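Side-chain contacts in GTPase activator-like protein (PDB 5HIU), which forms the N-terminal helical part of TSC2, a tuberous sclerosis complex protein that probably acts as a GTPase activator: residues Lys306-Val309 and Arg310-Gly314; Lys348-Ser351 and Thr352-Thr356. All blocks are in the same frame, centred on the assembly; numbering follows the deposited sequence.

Interaction 1 (Lys306-Val309 and Arg310-Gly314)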
loop_
_atom_site.group_PDB
_atom_site.type_symbol
_atom_site.label_atom_id
_atom_site.label_comp_id
_atom_site.label_asym_id
_atom_site.label_seq_id
_atom_site.Cartn_x
_atom_site.Cartn_y
_atom_site.Cartn_z
ATOM N N LYS A 306 -8.193 -19.839 8.146
ATOM C CA LYS A 306 -8.645 -18.570 7.587
ATOM C C LYS A 306 -7.493 -17.681 7.144
ATOM O O LYS A 306 -7.597 -16.998 6.120
ATOM C CB LYS A 306 -9.513 -17.806 8.578
ATOM C CG LYS A 306 -10.771 -17.245 7.937
ATOM C CD LYS A 306 -11.978 -17.635 8.761
ATOM C CE LYS A 306 -13.275 -17.382 8.021
ATOM N NZ LYS A 306 -14.253 -16.767 8.957
ATOM N N ASP A 307 -6.415 -17.664 7.925
ATOM C CA ASP A 307 -5.210 -16.917 7.547
ATOM C C ASP A 307 -4.749 -17.302 6.145
ATOM O O ASP A 307 -4.495 -16.429 5.315
ATOM C CB ASP A 307 -4.065 -17.131 8.557
ATOM C CG ASP A 307 -4.113 -16.158 9.731
ATOM O OD1 ASP A 307 -4.549 -15.001 9.544
ATOM O OD2 ASP A 307 -3.696 -16.556 10.842
ATOM N N THR A 308 -4.661 -18.603 5.882
ATOM C CA THR A 308 -4.258 -19.086 4.563
ATOM C C THR A 308 -5.372 -18.988 3.513
ATOM O O THR A 308 -5.082 -18.769 2.335
ATOM C CB THR A 308 -3.757 -20.544 4.622
ATOM O OG1 THR A 308 -2.773 -20.672 5.658
ATOM C CG2 THR A 308 -3.152 -20.963 3.274
ATOM N N VAL A 309 -6.628 -19.178 3.934
ATOM C CA VAL A 309 -7.802 -18.981 3.053
ATOM C C VAL A 309 -7.887 -17.523 2.585
ATOM O O VAL A 309 -8.104 -17.257 1.394
ATOM C CB VAL A 309 -9.133 -19.410 3.736
ATOM C CG1 VAL A 309 -10.349 -18.719 3.129
ATOM C CG2 VAL A 309 -9.307 -20.926 3.648
ATOM N N ARG A 310 -7.725 -16.588 3.523
ATOM C CA ARG A 310 -7.601 -15.174 3.180
ATOM C C ARG A 310 -6.715 -15.072 1.957
ATOM O O ARG A 310 -7.140 -14.581 0.928
ATOM C CB ARG A 310 -7.007 -14.372 4.357
ATOM C CG ARG A 310 -6.297 -13.071 3.974
ATOM C CD ARG A 310 -5.736 -12.350 5.194
ATOM N NE ARG A 310 -4.738 -13.147 5.911
ATOM C CZ ARG A 310 -4.097 -12.761 7.014
ATOM N NH1 ARG A 310 -4.333 -11.575 7.558
ATOM N NH2 ARG A 310 -3.208 -13.569 7.578
ATOM N N ASP A 311 -5.494 -15.585 2.095
ATOM C CA ASP A 311 -4.487 -15.579 1.036
ATOM C C ASP A 311 -4.977 -16.243 -0.245
ATOM O O ASP A 311 -4.728 -15.746 -1.347
ATOM C CB ASP A 311 -3.204 -16.301 1.480
ATOM C CG ASP A 311 -2.556 -15.676 2.711
ATOM O OD1 ASP A 311 -2.576 -14.428 2.876
ATOM O OD2 ASP A 311 -2.006 -16.452 3.517
ATOM N N VAL A 312 -5.656 -17.374 -0.100
ATOM C CA VAL A 312 -6.129 -18.123 -1.255
ATOM C C VAL A 312 -7.146 -17.334 -2.075
ATOM O O VAL A 312 -7.030 -17.281 -3.296
ATOM C CB VAL A 312 -6.725 -19.480 -0.843
ATOM C CG1 VAL A 312 -7.356 -20.169 -2.041
ATOM C CG2 VAL A 312 -5.643 -20.367 -0.247
ATOM N N ARG A 313 -8.123 -16.716 -1.415
ATOM C CA ARG A 313 -9.169 -15.972 -2.118
ATOM C C ARG A 313 -8.623 -14.772 -2.875
ATOM O O ARG A 313 -9.222 -14.321 -3.865
ATOM C CB ARG A 313 -10.202 -15.431 -1.148
ATOM C CG ARG A 313 -10.918 -16.457 -0.287
ATOM C CD ARG A 313 -11.994 -15.748 0.506
ATOM N NE ARG A 313 -12.880 -14.989 -0.382
ATOM C CZ ARG A 313 -13.524 -13.869 -0.052
ATOM N NH1 ARG A 313 -13.397 -13.331 1.162
ATOM N NH2 ARG A 313 -14.295 -13.269 -0.955
ATOM N N GLY A 314 -7.527 -14.217 -2.374
ATOM C CA GLY A 314 -6.936 -13.048 -2.987
ATOM C C GLY A 314 -6.210 -13.469 -4.231
ATOM O O GLY A 314 -6.411 -12.880 -5.292
#

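Interaction 2 (Lys348-Ser351 and Thr352-Thr356)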
loop_
_atom_site.group_PDB
_atom_site.type_symbol
_atom_site.label_atom_id
_atom_site.label_comp_id
_atom_site.label_asym_id
_atom_site.label_seq_id
_atom_site.Cartn_x
_atom_site.Cartn_y
_atom_site.Cartn_z
ATOM N N LYS A 348 -11.591 -28.318 -2.524
ATOM C CA LYS A 348 -12.069 -29.190 -1.456
ATOM C C LYS A 348 -12.741 -28.387 -0.343
ATOM O O LYS A 348 -13.914 -28.605 -0.043
ATOM C CB LYS A 348 -10.916 -30.012 -0.872
ATOM C CG LYS A 348 -10.346 -31.050 -1.822
ATOM C CD LYS A 348 -9.280 -31.883 -1.136
ATOM C CE LYS A 348 -8.810 -33.027 -2.020
ATOM N NZ LYS A 348 -7.876 -33.941 -1.302
ATOM N N SER A 349 -11.998 -27.449 0.244
ATOM C CA SER A 349 -12.454 -26.700 1.421
ATOM C C SER A 349 -13.683 -25.833 1.108
ATOM O O SER A 349 -14.393 -26.071 0.123
ATOM C CB SER A 349 -11.298 -25.830 1.982
ATOM O OG SER A 349 -11.126 -24.588 1.287
ATOM N N SER A 350 -13.943 -24.861 1.984
ATOM C CA SER A 350 -14.777 -23.694 1.675
ATOM C C SER A 350 -16.231 -23.989 1.296
ATOM O O SER A 350 -16.709 -25.134 1.392
ATOM C CB SER A 350 -14.159 -22.928 0.521
ATOM O OG SER A 350 -14.748 -23.370 -0.691
ATOM N N SER A 351 -16.920 -22.933 0.855
ATOM C CA SER A 351 -18.301 -23.042 0.407
ATOM C C SER A 351 -18.681 -21.828 -0.464
ATOM O O SER A 351 -17.804 -21.109 -0.920
ATOM C CB SER A 351 -19.228 -23.234 1.621
ATOM O OG SER A 351 -19.069 -22.179 2.556
ATOM N N THR A 352 -19.986 -21.621 -0.664
ATOM C CA THR A 352 -20.574 -20.800 -1.752
ATOM C C THR A 352 -19.632 -19.839 -2.462
ATOM O O THR A 352 -19.233 -20.090 -3.595
ATOM C CB THR A 352 -21.817 -19.989 -1.292
ATOM O OG1 THR A 352 -21.449 -19.105 -0.228
ATOM C CG2 THR A 352 -22.974 -20.903 -0.844
ATOM N N ARG A 353 -19.277 -18.743 -1.802
ATOM C CA ARG A 353 -18.506 -17.697 -2.464
ATOM C C ARG A 353 -17.133 -18.167 -2.993
ATOM O O ARG A 353 -16.720 -17.687 -4.035
ATOM C CB ARG A 353 -18.353 -16.463 -1.561
ATOM C CG ARG A 353 -19.667 -15.747 -1.268
ATOM C CD ARG A 353 -19.498 -14.608 -0.262
ATOM N NE ARG A 353 -20.764 -14.256 0.399
ATOM C CZ ARG A 353 -20.909 -13.271 1.288
ATOM N NH1 ARG A 353 -19.869 -12.512 1.632
ATOM N NH2 ARG A 353 -22.102 -13.039 1.836
ATOM N N VAL A 354 -16.449 -19.098 -2.312
ATOM C CA VAL A 354 -15.118 -19.590 -2.761
ATOM C C VAL A 354 -15.225 -20.529 -3.960
ATOM O O VAL A 354 -14.578 -20.331 -4.991
ATOM C CB VAL A 354 -14.371 -20.356 -1.654
ATOM C CG1 VAL A 354 -13.180 -21.135 -2.216
ATOM C CG2 VAL A 354 -13.923 -19.400 -0.566
ATOM N N ALA A 355 -16.019 -21.572 -3.810
ATOM C CA ALA A 355 -16.378 -22.374 -4.943
ATOM C C ALA A 355 -16.798 -21.447 -6.076
ATOM O O ALA A 355 -16.394 -21.654 -7.210
ATOM C CB ALA A 355 -17.515 -23.326 -4.579
ATOM N N THR A 356 -17.596 -20.421 -5.774
ATOM C CA THR A 356 -18.005 -19.452 -6.799
ATOM C C THR A 356 -16.793 -18.791 -7.490
ATOM O O THR A 356 -16.828 -18.573 -8.706
ATOM C CB THR A 356 -18.950 -18.362 -6.234
ATOM O OG1 THR A 356 -20.045 -18.980 -5.551
ATOM C CG2 THR A 356 -19.513 -17.471 -7.344
#

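Interaction 1 (Lys306-Val309 and Arg310-Gly314)
The carbonyl oxygen of D307 receives two weak hydrogen bonds from the next turn of helix 302-322. One comes from R310 NE, 3.3 Å from D307 O. The other is the backbone bond from D311 N, 3.5 Å from D307 O. The R310 chain is extended as far as CD, then bends at chi3 (61°), which turns the guanidinium back over the preceding turn. There D307 and R310 run side by side. D307 OD1 lies 2.8 Å from R310 NH2, over one face of the guanidinium. The carboxylate and guanidinium planes are 23° apart. None of the guanidinium N-H bonds is aimed at this oxygen, so the salt bridge rests on charge alone. D311 adds a long ionic contact to R310 and completes a small network. V309 and R313 meet on another side of the helix, with V309 CG1 4.1 Å from R313 CG. Backbone bonds keep the turns in step, among them R313 N to V309 O at 2.9 Å. D311 touches F292 and V312 touches L293, both of helix 281-294. This is an i to i+3 salt bridge along a helix of an alpha-solenoid.

Interaction 2 (Lys348-Ser351 and Thr352-Thr356)
This is a local contact at a helix junction, where S350 and S351 meet the first turn of helix 352-366. It lies near the surface, in the short link that follows helix 336-348. Backbone and side chain both take part. The S351 carbonyl oxygen receives two N-H groups of the turn. V354 N is the nearer donor, 2.8 Å from S351 O. It lies close to the line of the carbonyl bond, but its own N-H is bent away from the straight path, with an angle of 138° at the hydrogen. A355 N makes a weak second bond to S351 O at 3.4 Å.

The side-chain contact is between S350 and V354. The S350 hydroxyl lies against one branch of the valine, with S350 OG 3.1 Å from V354 CG1, a tight fit. S350 CB sits 3.4 Å from V354 CB, so the serine lies alongside the base of the valine. V354 CG1 is anti to the backbone N (chi1 166°), and this rotation places that methyl beside the serine oxygen.

The same hydroxyl donates to the backbone just before it, with S350 OG 2.8 Å from S349 O. The hydroxyl approaches that carbonyl from above its plane, away from the lone-pair directions. S350 has a positive phi (61°), but the link runs on in a fairly extended path to T352. S349 OG makes a weak hydrogen bond back to V346 O in helix 336-348. Farther along, A355 and T356 touch V423 of helix 423-441. The arrangement is a short interhelical link of an alpha-solenoid, in which a loop carbonyl and a serine side chain meet the first turn of the next helix.

In the fold
Interactions 1 and 2 lie on the same side of the chain's centre, with their own centres about 12 Å apart. They meet directly, R313 CG packing against V354 CG2 at 4.2 Å. Interaction 1 runs within helix 302-322 and is partly buried, with neighbours in helices 245-261 and 281-294. Interaction 2 is nearer the surface and joins a loop to helix 352-366, which reaches toward helix 423-441. Their chemistry follows this difference. Mid-helix, backbone bonds between successive turns are joined by charged side chains on the flank. The junction has uncharged serines and a valine, with a loop carbonyl serving the first turn.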